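Local coordinates for uncharacterized protein PA2218 (Pseudomonas aeruginosa, PDB 2HDW) that is of unknown function but adopts an alpha/beta hydrolase fold and is probably a hydrolase, at residues A64-R69 against T119-G124; V71-R76 against V126-D131; A157-I162 against K193-V198; M184-V189 against I309-G314. All coordinates share one frame; numbering follows the deposited sequence.

All four contacts are built on one mixed sheet. Interactions 1 and 2 share strand 66-74: its start meets the end of helix 112-122 at a partly exposed margin, while its later part reaches strand 126-130 in the buried core. Interactions 3 and 4 meet where V198 and L310 of neighbouring strands pair through their backbones, and V189 packs on V195. Interactions 2 and 3 also touch, F73 and V71 lying against F161. Chemistry follows depth: interactions 2 and 4 are purely apolar, interaction 1 joins valine and alanine to the stem of a glutamate, and interaction 3 adds a salt bridge where its side chains are partly exposed.

Interaction 1 of 4, residues A64-R69 against T119-G124; sequences AKVEHR and TMAERG
V66 and E122 owe their meeting to their first torsions: V66 sets CG1 opposite its backbone N (chi1 -178°) and CG2 opposite its carbonyl carbon, spreading both methyls before A121, while E122 turns CG opposite its own carbonyl carbon (chi1 -62°), bringing CG to V66. The two valine methyls straddle A121 CB, V66 CG2 at 3.9 Å and V66 CG1 at 4.0 Å from it. V66 CG2 is shared with the glutamate: E122 CG lies 3.8 Å from it, the two side chains crossing at about a right angle. Beyond CG the E122 chain runs on extended, and its carboxylate passes beside the stem of K65, where E122 OE2 is 4.4 Å from K65 CB. The lysine carries its charge elsewhere, K65 NZ standing 6.3 Å from E122 OE2, so no ion pair forms. The stronger partner of OE2 is S63 OG, which also bonds K65 N, so that one serine links the glutamate to the backbone leading into the strand. Just after this contact the helix ends in a Schellman motif: G124, at positive phi, gives its N to A121 O (3.2 Å), and F125 N reaches M120 O. In the fold, the last turn of helix 112-122 thus lies against the first residue of outermost strand 66-74. Y86 of strand 80-88 touches both V66 and A121, T127 of strand 126-130 meets A121, and helix 356-366 packs against T119, M120 and R123.

Interaction 2 of 4, residues V71-R76 against V126-D131; sequences VTFANR and VTLAFD
L128 reaches across to V71 and F73 over the strand that separates them, within the twisted sheet of the alpha/beta hydrolase fold. Strands 71-74 and 126-130 are second neighbours on either side of strand 80-88; their axes come within 9.4 Å and diverge by 71°, consistent with a strong twist of the sheet here. From CB, which points at strand 71-74, the L128 chain continues to CG, held opposite the backbone N (chi1 -174°), and there divides. One branch, L128 CD1, meets V71 CG2 at 3.8 Å, the two side chains crossing at a slant. The other, L128 CD2, comes up obliquely to the F73 ring, 3.9 Å from CE2, the leucine and the phenylalanine arriving from opposite directions. Each strand therefore supplies two alternate residues, V71 and F73 from one, L128 and F130 from the other, and the meeting is wholly apolar and buried. A83 of the intervening strand touches both L128 and F130. Helix 148-164 packs on the group, I162 touching L128 and F161 touching V71, while the rings of F73 and F161 meet with planes about 25° apart. F130 joins through its stem, since its own ring turns off toward F155 and W181: F130 CB lies at the edge of the F73 ring, near its plane and 4.1 Å from CZ.

Interaction 3 of 4, residues A157-I162 against K193-V198; sequences AAVDFI and KRVKAV
V159 is the first residue of helix segment 157-162 to meet the turn at 193-196, and its two methyls divide the work. V159 CG1, opposite the backbone N, lies over one face of the R194 guanidinium, toward its rim and 3.7 Å from NH2. V159 CG2 drops instead onto V195, 4.1 Å from its CG2, and so joins the apolar floor that V175 and V189 continue. Next comes D160. Its CB points away from the turn, yet the carboxylate swings back to the edge of the same guanidinium, making a salt bridge in which a single oxygen, D160 OD1, accepts from both terminal nitrogens. It receives R194 NH1 at 2.7 Å, nearly along its C-O axis, and R194 NH2 at 2.9 Å on the anti side, well out of the carboxylate plane. Both bonds are bent (141° and 130°), and the carboxylate and guanidinium planes stand 68° apart. The R194 chain, bent at chi3, is gripped further where NH2 also reaches S156 O and D192 OD2, which should fix the group's rotation. Three residues after V159, I162 touches V100 and I173 of the sheet. The arrangement belongs to the alpha/beta hydrolase fold: helix 148-164 lies on the sheet beside the beta-alpha-beta crossover of strand 173-178, helix 180-191 and strand 197-201, tied to that unit's second connection.

Interaction 4 of 4, residues M184-V189 against I309-G314; sequences MALNAV and ILLIHG
This is helix-on-sheet packing, purely apolar and buried, between helix 180-191 and strand 309-314 of the alpha/beta hydrolase sheet. One leucine does the helix's share. L186 points its CB at the strand and holds CG opposite its carbonyl carbon (chi1 -65°), which carries the branch toward the strand, one methyl to each of two residues. L186 CD2 settles against I309, 3.9 Å from CG2 and 4.1 Å from CD1, touching both arms of the isoleucine as the side chains cross at about a right angle. L186 CD1 goes the other way and meets L311 CD2 at 4.2 Å, a looser touch. I309 presents its two arms because CG2 stands opposite the backbone N while CG1 runs beside it (chi1 -59°). The pair I309 and L311 follows strand alternation: the CB of L310 between them points away from the helix segment, and its side chain touches E335 and L337 of strand 334-339. The backbones stay apart, the nearest pair of CA atoms being L186 and I309 at 8.4 Å, so the side chains alone bridge the gap. Strand 197-201 lies between strands 173-178 and 309-314 in the sheet, and its T200 touches both L186 and L311, while V198 touches V189 and I309. L298 also touches L186. On another flank of helix 180-191, A185 and A188 meet F155 of helix 148-164, so helix 180-191 packs against helix 148-164 as well as strands 197-201 and 309-314.

Interaction 1 of 4, residues A64-R69 against T119-G124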
loop_
_atom_site.group_PDB
_atom_site.type_symbol
_atom_site.label_atom_id
_atom_site.label_comp_id
_atom_site.label_asym_id
_atom_site.label_seq_id
_atom_site.Cartn_x
_atom_site.Cartn_y
_atom_site.Cartn_z
ATOM N N ALA A 64 15.500 14.507 -11.681
ATOM C CA ALA A 64 16.580 14.444 -12.657
ATOM C C ALA A 64 17.678 13.485 -12.213
ATOM O O ALA A 64 18.542 13.121 -13.001
ATOM C CB ALA A 64 17.163 15.837 -12.878
ATOM N N LYS A 65 17.643 13.077 -10.949
ATOM C CA LYS A 65 18.652 12.172 -10.420
ATOM C C LYS A 65 18.290 10.696 -10.577
ATOM O O LYS A 65 19.028 9.819 -10.137
ATOM C CB LYS A 65 18.902 12.476 -8.941
ATOM C CG LYS A 65 19.492 13.852 -8.686
ATOM C CD LYS A 65 19.968 13.987 -7.250
ATOM C CE LYS A 65 20.707 15.304 -7.033
ATOM N NZ LYS A 65 21.269 15.402 -5.657
ATOM N N VAL A 66 17.162 10.414 -11.215
ATOM C CA VAL A 66 16.745 9.031 -11.376
ATOM C C VAL A 66 16.354 8.684 -12.805
ATOM O O VAL A 66 16.003 9.560 -13.592
ATOM C CB VAL A 66 15.550 8.715 -10.445
ATOM C CG1 VAL A 66 15.158 7.261 -10.570
ATOM C CG2 VAL A 66 15.918 9.041 -9.004
ATOM N N GLU A 67 16.441 7.399 -13.128
ATOM C CA GLU A 67 16.064 6.889 -14.438
ATOM C C GLU A 67 14.740 6.182 -14.204
ATOM O O GLU A 67 14.641 5.314 -13.338
ATOM C CB GLU A 67 17.091 5.883 -14.951
ATOM C CG GLU A 67 18.451 6.469 -15.265
ATOM C CD GLU A 67 19.446 5.411 -15.718
ATOM O OE1 GLU A 67 20.591 5.781 -16.054
ATOM O OE2 GLU A 67 19.084 4.211 -15.735
ATOM N N HIS A 68 13.726 6.547 -14.977
ATOM C CA HIS A 68 12.411 5.955 -14.812
ATOM C C HIS A 68 11.812 5.320 -16.057
ATOM O O HIS A 68 12.026 5.789 -17.177
ATOM C CB HIS A 68 11.433 7.007 -14.283
ATOM C CG HIS A 68 9.997 6.617 -14.442
ATOM N ND1 HIS A 68 9.331 6.712 -15.645
ATOM C CD2 HIS A 68 9.124 6.058 -13.570
ATOM C CE1 HIS A 68 8.109 6.226 -15.509
ATOM N NE2 HIS A 68 7.959 5.822 -14.259
ATOM N N ARG A 69 11.052 4.249 -15.836
ATOM C CA ARG A 69 10.356 3.536 -16.903
ATOM C C ARG A 69 9.269 2.659 -16.274
ATOM O O ARG A 69 9.370 2.272 -15.103
ATOM C CB ARG A 69 11.334 2.693 -17.737
ATOM C CG ARG A 69 11.874 1.431 -17.073
ATOM C CD ARG A 69 12.620 0.596 -18.115
ATOM N NE ARG A 69 12.723 -0.821 -17.763
ATOM C CZ ARG A 69 13.665 -1.339 -16.982
ATOM N NH1 ARG A 69 14.605 -0.556 -16.463
ATOM N NH2 ARG A 69 13.669 -2.642 -16.723
ATOM N N THR A 119 11.905 9.040 -4.204
ATOM C CA THR A 119 12.730 9.617 -3.152
ATOM C C THR A 119 13.774 8.619 -2.672
ATOM O O THR A 119 14.935 8.974 -2.469
ATOM C CB THR A 119 11.869 10.057 -1.952
ATOM O OG1 THR A 119 10.881 10.990 -2.395
ATOM C CG2 THR A 119 12.731 10.717 -0.879
ATOM N N MET A 120 13.371 7.367 -2.497
ATOM C CA MET A 120 14.318 6.363 -2.035
ATOM C C MET A 120 15.311 6.004 -3.140
ATOM O O MET A 120 16.441 5.600 -2.865
ATOM C CB MET A 120 13.572 5.131 -1.523
ATOM C CG MET A 120 12.825 5.396 -0.209
ATOM S SD MET A 120 13.917 5.898 1.165
ATOM C CE MET A 120 14.792 4.458 1.372
ATOM N N ALA A 121 14.894 6.172 -4.393
ATOM C CA ALA A 121 15.785 5.904 -5.520
ATOM C C ALA A 121 16.876 6.981 -5.519
ATOM O O ALA A 121 18.003 6.738 -5.942
ATOM C CB ALA A 121 15.013 5.942 -6.821
ATOM N N GLU A 122 16.536 8.178 -5.049
ATOM C CA GLU A 122 17.523 9.250 -4.973
ATOM C C GLU A 122 18.472 8.926 -3.825
ATOM O O GLU A 122 19.582 9.459 -3.752
ATOM C CB GLU A 122 16.860 10.602 -4.697
ATOM C CG GLU A 122 15.886 11.078 -5.761
ATOM C CD GLU A 122 15.408 12.497 -5.501
ATOM O OE1 GLU A 122 15.027 12.794 -4.350
ATOM O OE2 GLU A 122 15.411 13.314 -6.447
ATOM N N ARG A 123 18.024 8.051 -2.926
ATOM C CA ARG A 123 18.825 7.655 -1.772
ATOM C C ARG A 123 19.715 6.449 -2.081
ATOM O O ARG A 123 20.310 5.869 -1.176
ATOM C CB ARG A 123 17.921 7.329 -0.576
ATOM C CG ARG A 123 16.956 8.439 -0.185
ATOM C CD ARG A 123 17.690 9.707 0.211
ATOM N NE ARG A 123 16.781 10.831 0.434
ATOM C CZ ARG A 123 16.470 11.329 1.627
ATOM N NH1 ARG A 123 16.994 10.807 2.730
ATOM N NH2 ARG A 123 15.646 12.363 1.716
ATOM N N GLY A 124 19.790 6.060 -3.352
ATOM C CA GLY A 124 20.643 4.942 -3.733
ATOM C C GLY A 124 20.018 3.566 -3.885
ATOM O O GLY A 124 20.733 2.585 -4.093
#

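Interaction 2 of 4, residues V71-R76 against V126-D131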
loop_
_atom_site.group_PDB
_atom_site.type_symbol
_atom_site.label_atom_id
_atom_site.label_comp_id
_atom_site.label_asym_id
_atom_site.label_seq_id
_atom_site.Cartn_x
_atom_site.Cartn_y
_atom_site.Cartn_z
ATOM N N VAL A 71 6.920 -0.802 -15.962
ATOM C CA VAL A 71 7.069 -2.231 -16.190
ATOM C C VAL A 71 5.803 -2.970 -15.789
ATOM O O VAL A 71 4.899 -2.390 -15.185
ATOM C CB VAL A 71 8.247 -2.817 -15.385
ATOM C CG1 VAL A 71 9.543 -2.126 -15.781
ATOM C CG2 VAL A 71 7.989 -2.658 -13.881
ATOM N N THR A 72 5.745 -4.249 -16.147
ATOM C CA THR A 72 4.614 -5.096 -15.806
ATOM C C THR A 72 5.144 -6.466 -15.384
ATOM O O THR A 72 6.276 -6.839 -15.712
ATOM C CB THR A 72 3.653 -5.282 -17.003
ATOM O OG1 THR A 72 4.313 -6.021 -18.040
ATOM C CG2 THR A 72 3.215 -3.938 -17.543
ATOM N N PHE A 73 4.326 -7.205 -14.647
ATOM C CA PHE A 73 4.693 -8.534 -14.173
ATOM C C PHE A 73 3.441 -9.193 -13.605
ATOM O O PHE A 73 2.528 -8.504 -13.133
ATOM C CB PHE A 73 5.788 -8.425 -13.107
ATOM C CG PHE A 73 5.470 -7.450 -12.010
ATOM C CD1 PHE A 73 4.608 -7.801 -10.974
ATOM C CD2 PHE A 73 6.018 -6.172 -12.021
ATOM C CE1 PHE A 73 4.293 -6.891 -9.965
ATOM C CE2 PHE A 73 5.712 -5.251 -11.016
ATOM C CZ PHE A 73 4.848 -5.611 -9.986
ATOM N N ALA A 74 3.387 -10.520 -13.647
ATOM C CA ALA A 74 2.204 -11.218 -13.151
ATOM C C ALA A 74 2.364 -11.768 -11.737
ATOM O O ALA A 74 3.485 -11.940 -11.252
ATOM C CB ALA A 74 1.839 -12.349 -14.111
ATOM N N ASN A 75 1.242 -12.014 -11.064
ATOM C CA ASN A 75 1.301 -12.596 -9.729
ATOM C C ASN A 75 0.884 -14.060 -9.853
ATOM O O ASN A 75 0.495 -14.506 -10.939
ATOM C CB ASN A 75 0.416 -11.846 -8.723
ATOM C CG ASN A 75 -1.067 -11.906 -9.050
ATOM O OD1 ASN A 75 -1.534 -12.784 -9.778
ATOM N ND2 ASN A 75 -1.824 -10.973 -8.478
ATOM N N ARG A 76 0.976 -14.807 -8.755
ATOM C CA ARG A 76 0.642 -16.232 -8.771
ATOM C C ARG A 76 -0.802 -16.549 -9.127
ATOM O O ARG A 76 -1.132 -17.684 -9.477
ATOM C CB ARG A 76 0.962 -16.875 -7.413
ATOM C CG ARG A 76 2.440 -16.932 -7.063
ATOM C CD ARG A 76 2.690 -17.776 -5.815
ATOM N NE ARG A 76 1.829 -17.388 -4.700
ATOM C CZ ARG A 76 0.703 -18.014 -4.372
ATOM N NH1 ARG A 76 0.298 -19.065 -5.073
ATOM N NH2 ARG A 76 -0.024 -17.581 -3.346
ATOM N N VAL A 126 17.168 0.812 -5.745
ATOM C CA VAL A 126 16.419 0.566 -6.970
ATOM C C VAL A 126 15.019 0.408 -6.385
ATOM O O VAL A 126 14.843 -0.359 -5.444
ATOM C CB VAL A 126 16.831 -0.753 -7.645
ATOM C CG1 VAL A 126 15.800 -1.137 -8.691
ATOM C CG2 VAL A 126 18.205 -0.608 -8.283
ATOM N N THR A 127 14.031 1.122 -6.915
ATOM C CA THR A 127 12.688 1.035 -6.349
ATOM C C THR A 127 11.567 0.772 -7.338
ATOM O O THR A 127 11.705 0.988 -8.544
ATOM C CB THR A 127 12.343 2.308 -5.565
ATOM O OG1 THR A 127 12.308 3.422 -6.462
ATOM C CG2 THR A 127 13.388 2.563 -4.484
ATOM N N LEU A 128 10.440 0.325 -6.799
ATOM C CA LEU A 128 9.284 -0.006 -7.609
ATOM C C LEU A 128 7.977 0.316 -6.876
ATOM O O LEU A 128 7.776 -0.108 -5.737
ATOM C CB LEU A 128 9.349 -1.498 -7.948
ATOM C CG LEU A 128 8.357 -2.158 -8.903
ATOM C CD1 LEU A 128 8.494 -1.558 -10.299
ATOM C CD2 LEU A 128 8.635 -3.657 -8.943
ATOM N N ALA A 129 7.105 1.082 -7.529
ATOM C CA ALA A 129 5.795 1.434 -6.982
ATOM C C ALA A 129 4.818 0.757 -7.944
ATOM O O ALA A 129 4.876 0.981 -9.153
ATOM C CB ALA A 129 5.596 2.957 -6.988
ATOM N N PHE A 130 3.925 -0.074 -7.413
ATOM C CA PHE A 130 2.997 -0.813 -8.257
ATOM C C PHE A 130 1.520 -0.578 -7.976
ATOM O O PHE A 130 1.136 -0.138 -6.890
ATOM C CB PHE A 130 3.279 -2.307 -8.111
ATOM C CG PHE A 130 2.971 -2.844 -6.739
ATOM C CD1 PHE A 130 1.670 -3.223 -6.401
ATOM C CD2 PHE A 130 3.970 -2.937 -5.771
ATOM C CE1 PHE A 130 1.368 -3.684 -5.117
ATOM C CE2 PHE A 130 3.683 -3.395 -4.483
ATOM C CZ PHE A 130 2.377 -3.770 -4.156
ATOM N N ASP A 131 0.697 -0.878 -8.975
ATOM C CA ASP A 131 -0.744 -0.772 -8.830
ATOM C C ASP A 131 -1.255 -2.159 -8.449
ATOM O O ASP A 131 -0.992 -3.146 -9.144
ATOM C CB ASP A 131 -1.406 -0.329 -10.139
ATOM C CG ASP A 131 -1.217 1.149 -10.417
ATOM O OD1 ASP A 131 -1.077 1.921 -9.442
ATOM O OD2 ASP A 131 -1.230 1.541 -11.605
#

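Interaction 3 of 4, residues A157-I162 against K193-V198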
loop_
_atom_site.group_PDB
_atom_site.type_symbol
_atom_site.label_atom_id
_atom_site.label_comp_id
_atom_site.label_asym_id
_atom_site.label_seq_id
_atom_site.Cartn_x
_atom_site.Cartn_y
_atom_site.Cartn_z
ATOM N N ALA A 157 4.686 -10.567 -5.714
ATOM C CA ALA A 157 4.765 -10.621 -7.168
ATOM C C ALA A 157 5.703 -9.495 -7.597
ATOM O O ALA A 157 6.450 -9.629 -8.570
ATOM C CB ALA A 157 3.387 -10.422 -7.785
ATOM N N ALA A 158 5.659 -8.388 -6.855
ATOM C CA ALA A 158 6.510 -7.237 -7.138
ATOM C C ALA A 158 7.955 -7.587 -6.786
ATOM O O ALA A 158 8.886 -7.208 -7.501
ATOM C CB ALA A 158 6.045 -6.020 -6.338
ATOM N N VAL A 159 8.142 -8.318 -5.690
ATOM C CA VAL A 159 9.478 -8.731 -5.284
ATOM C C VAL A 159 10.023 -9.687 -6.348
ATOM O O VAL A 159 11.218 -9.673 -6.652
ATOM C CB VAL A 159 9.457 -9.426 -3.904
ATOM C CG1 VAL A 159 10.826 -10.021 -3.592
ATOM C CG2 VAL A 159 9.073 -8.412 -2.828
ATOM N N ASP A 160 9.142 -10.514 -6.914
ATOM C CA ASP A 160 9.541 -11.446 -7.968
ATOM C C ASP A 160 10.205 -10.685 -9.121
ATOM O O ASP A 160 11.248 -11.094 -9.637
ATOM C CB ASP A 160 8.327 -12.188 -8.548
ATOM C CG ASP A 160 7.845 -13.330 -7.671
ATOM O OD1 ASP A 160 8.494 -13.643 -6.651
ATOM O OD2 ASP A 160 6.802 -13.929 -8.021
ATOM N N PHE A 161 9.586 -9.583 -9.528
ATOM C CA PHE A 161 10.100 -8.799 -10.643
ATOM C C PHE A 161 11.368 -8.026 -10.337
ATOM O O PHE A 161 12.364 -8.149 -11.046
ATOM C CB PHE A 161 9.039 -7.820 -11.147
ATOM C CG PHE A 161 9.500 -6.994 -12.314
ATOM C CD1 PHE A 161 9.483 -7.516 -13.600
ATOM C CD2 PHE A 161 9.997 -5.710 -12.116
ATOM C CE1 PHE A 161 9.959 -6.773 -14.678
ATOM C CE2 PHE A 161 10.476 -4.958 -13.187
ATOM C CZ PHE A 161 10.456 -5.493 -14.469
ATOM N N ILE A 162 11.329 -7.224 -9.282
ATOM C CA ILE A 162 12.478 -6.415 -8.907
ATOM C C ILE A 162 13.718 -7.291 -8.704
ATOM O O ILE A 162 14.834 -6.871 -9.002
ATOM C CB ILE A 162 12.157 -5.580 -7.631
ATOM C CG1 ILE A 162 13.067 -4.353 -7.561
ATOM C CG2 ILE A 162 12.322 -6.431 -6.376
ATOM C CD1 ILE A 162 12.509 -3.241 -6.693
ATOM N N LYS A 193 10.295 -15.254 2.809
ATOM C CA LYS A 193 11.614 -15.168 3.427
ATOM C C LYS A 193 12.681 -14.417 2.628
ATOM O O LYS A 193 13.769 -14.152 3.141
ATOM C CB LYS A 193 12.112 -16.576 3.763
ATOM C CG LYS A 193 11.120 -17.382 4.601
ATOM C CD LYS A 193 10.733 -16.643 5.882
ATOM C CE LYS A 193 9.757 -17.473 6.723
ATOM N NZ LYS A 193 9.289 -16.758 7.946
ATOM N N ARG A 194 12.376 -14.082 1.379
ATOM C CA ARG A 194 13.323 -13.342 0.550
ATOM C C ARG A 194 13.437 -11.884 1.008
ATOM O O ARG A 194 14.497 -11.275 0.883
ATOM C CB ARG A 194 12.885 -13.381 -0.913
ATOM C CG ARG A 194 12.776 -14.778 -1.510
ATOM C CD ARG A 194 12.175 -14.712 -2.900
ATOM N NE ARG A 194 10.843 -14.121 -2.866
ATOM C CZ ARG A 194 10.159 -13.742 -3.940
ATOM N NH1 ARG A 194 10.680 -13.894 -5.153
ATOM N NH2 ARG A 194 8.958 -13.181 -3.798
ATOM N N VAL A 195 12.346 -11.326 1.538
ATOM C CA VAL A 195 12.337 -9.936 1.996
ATOM C C VAL A 195 13.122 -9.828 3.307
ATOM O O VAL A 195 12.755 -10.431 4.322
ATOM C CB VAL A 195 10.888 -9.423 2.184
ATOM C CG1 VAL A 195 10.894 -7.936 2.489
ATOM C CG2 VAL A 195 10.073 -9.699 0.921
ATOM N N LYS A 196 14.202 -9.052 3.268
ATOM C CA LYS A 196 15.111 -8.895 4.403
ATOM C C LYS A 196 14.720 -7.950 5.534
ATOM O O LYS A 196 15.156 -8.135 6.667
ATOM C CB LYS A 196 16.496 -8.489 3.890
ATOM C CG LYS A 196 17.135 -9.490 2.938
ATOM C CD LYS A 196 17.232 -10.876 3.562
ATOM C CE LYS A 196 18.259 -11.742 2.836
ATOM N NZ LYS A 196 17.962 -11.868 1.392
ATOM N N ALA A 197 13.927 -6.933 5.229
ATOM C CA ALA A 197 13.515 -5.967 6.241
ATOM C C ALA A 197 12.237 -5.304 5.764
ATOM O O ALA A 197 11.947 -5.310 4.569
ATOM C CB ALA A 197 14.611 -4.920 6.449
ATOM N N VAL A 198 11.482 -4.727 6.697
ATOM C CA VAL A 198 10.217 -4.092 6.362
ATOM C C VAL A 198 9.923 -2.855 7.205
ATOM O O VAL A 198 10.137 -2.843 8.419
ATOM C CB VAL A 198 9.032 -5.091 6.538
ATOM C CG1 VAL A 198 8.966 -5.575 7.989
ATOM C CG2 VAL A 198 7.719 -4.426 6.141
#

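Interaction 4 of 4, residues M184-V189 against I309-G314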
loop_
_atom_site.group_PDB
_atom_site.type_symbol
_atom_site.label_atom_id
_atom_site.label_comp_id
_atom_site.label_asym_id
_atom_site.label_seq_id
_atom_site.Cartn_x
_atom_site.Cartn_y
_atom_site.Cartn_z
ATOM N N MET A 184 -0.522 -5.163 4.750
ATOM C CA MET A 184 -0.226 -6.159 3.725
ATOM C C MET A 184 1.282 -6.433 3.642
ATOM O O MET A 184 1.697 -7.562 3.377
ATOM C CB MET A 184 -0.745 -5.696 2.356
ATOM C CG MET A 184 -1.969 -6.472 1.814
ATOM S SD MET A 184 -3.558 -6.168 2.660
ATOM C CE MET A 184 -4.032 -4.583 1.910
ATOM N N ALA A 185 2.097 -5.406 3.865
ATOM C CA ALA A 185 3.548 -5.569 3.811
ATOM C C ALA A 185 4.015 -6.513 4.918
ATOM O O ALA A 185 4.793 -7.430 4.670
ATOM C CB ALA A 185 4.251 -4.211 3.945
ATOM N N LEU A 186 3.539 -6.294 6.137
ATOM C CA LEU A 186 3.917 -7.153 7.260
ATOM C C LEU A 186 3.425 -8.571 7.002
ATOM O O LEU A 186 4.113 -9.545 7.320
ATOM C CB LEU A 186 3.313 -6.623 8.566
ATOM C CG LEU A 186 3.842 -5.262 9.022
ATOM C CD1 LEU A 186 2.995 -4.718 10.166
ATOM C CD2 LEU A 186 5.300 -5.407 9.443
ATOM N N ASN A 187 2.238 -8.681 6.412
ATOM C CA ASN A 187 1.644 -9.979 6.109
ATOM C C ASN A 187 2.502 -10.733 5.095
ATOM O O ASN A 187 2.737 -11.932 5.241
ATOM C CB ASN A 187 0.234 -9.799 5.537
ATOM C CG ASN A 187 -0.625 -11.044 5.690
ATOM O OD1 ASN A 187 -1.268 -11.498 4.734
ATOM N ND2 ASN A 187 -0.654 -11.596 6.896
ATOM N N ALA A 188 2.965 -10.020 4.074
ATOM C CA ALA A 188 3.795 -10.615 3.027
ATOM C C ALA A 188 5.162 -11.063 3.540
ATOM O O ALA A 188 5.618 -12.167 3.233
ATOM C CB ALA A 188 3.977 -9.625 1.877
ATOM N N VAL A 189 5.817 -10.203 4.315
ATOM C CA VAL A 189 7.147 -10.507 4.842
ATOM C C VAL A 189 7.188 -11.727 5.768
ATOM O O VAL A 189 8.186 -12.447 5.815
ATOM C CB VAL A 189 7.735 -9.284 5.592
ATOM C CG1 VAL A 189 9.120 -9.623 6.137
ATOM C CG2 VAL A 189 7.817 -8.084 4.642
ATOM N N ILE A 309 11.758 -4.931 11.847
ATOM C CA ILE A 309 10.552 -4.186 11.493
ATOM C C ILE A 309 10.644 -2.780 12.073
ATOM O O ILE A 309 11.020 -2.606 13.232
ATOM C CB ILE A 309 9.276 -4.800 12.099
ATOM C CG1 ILE A 309 9.080 -6.239 11.626
ATOM C CG2 ILE A 309 8.073 -3.969 11.698
ATOM C CD1 ILE A 309 7.900 -6.910 12.296
ATOM N N LEU A 310 10.307 -1.785 11.261
ATOM C CA LEU A 310 10.299 -0.397 11.707
ATOM C C LEU A 310 8.926 0.159 11.345
ATOM O O LEU A 310 8.630 0.369 10.172
ATOM C CB LEU A 310 11.391 0.420 11.001
ATOM C CG LEU A 310 11.296 1.943 11.195
ATOM C CD1 LEU A 310 11.380 2.282 12.685
ATOM C CD2 LEU A 310 12.407 2.646 10.427
ATOM N N LEU A 311 8.075 0.364 12.341
ATOM C CA LEU A 311 6.753 0.915 12.079
ATOM C C LEU A 311 6.825 2.408 12.381
ATOM O O LEU A 311 7.219 2.807 13.476
ATOM C CB LEU A 311 5.702 0.231 12.958
ATOM C CG LEU A 311 5.640 -1.295 12.804
ATOM C CD1 LEU A 311 6.537 -1.929 13.858
ATOM C CD2 LEU A 311 4.204 -1.795 12.986
ATOM N N ILE A 312 6.459 3.226 11.398
ATOM C CA ILE A 312 6.505 4.681 11.530
ATOM C C ILE A 312 5.085 5.243 11.570
ATOM O O ILE A 312 4.238 4.829 10.788
ATOM C CB ILE A 312 7.273 5.294 10.330
ATOM C CG1 ILE A 312 8.636 4.607 10.197
ATOM C CG2 ILE A 312 7.438 6.804 10.512
ATOM C CD1 ILE A 312 9.497 5.113 9.046
ATOM N N HIS A 313 4.822 6.189 12.471
ATOM C CA HIS A 313 3.476 6.748 12.575
ATOM C C HIS A 313 3.427 8.140 13.205
ATOM O O HIS A 313 4.172 8.444 14.144
ATOM C CB HIS A 313 2.578 5.800 13.384
ATOM C CG HIS A 313 1.184 5.687 12.849
ATOM N ND1 HIS A 313 0.663 4.502 12.374
ATOM C CD2 HIS A 313 0.220 6.620 12.665
ATOM C CE1 HIS A 313 -0.559 4.710 11.915
ATOM N NE2 HIS A 313 -0.852 5.988 12.079
ATOM N N GLY A 314 2.544 8.980 12.673
ATOM C CA GLY A 314 2.385 10.322 13.192
ATOM C C GLY A 314 1.727 10.299 14.559
ATOM O O GLY A 314 0.795 9.527 14.801
#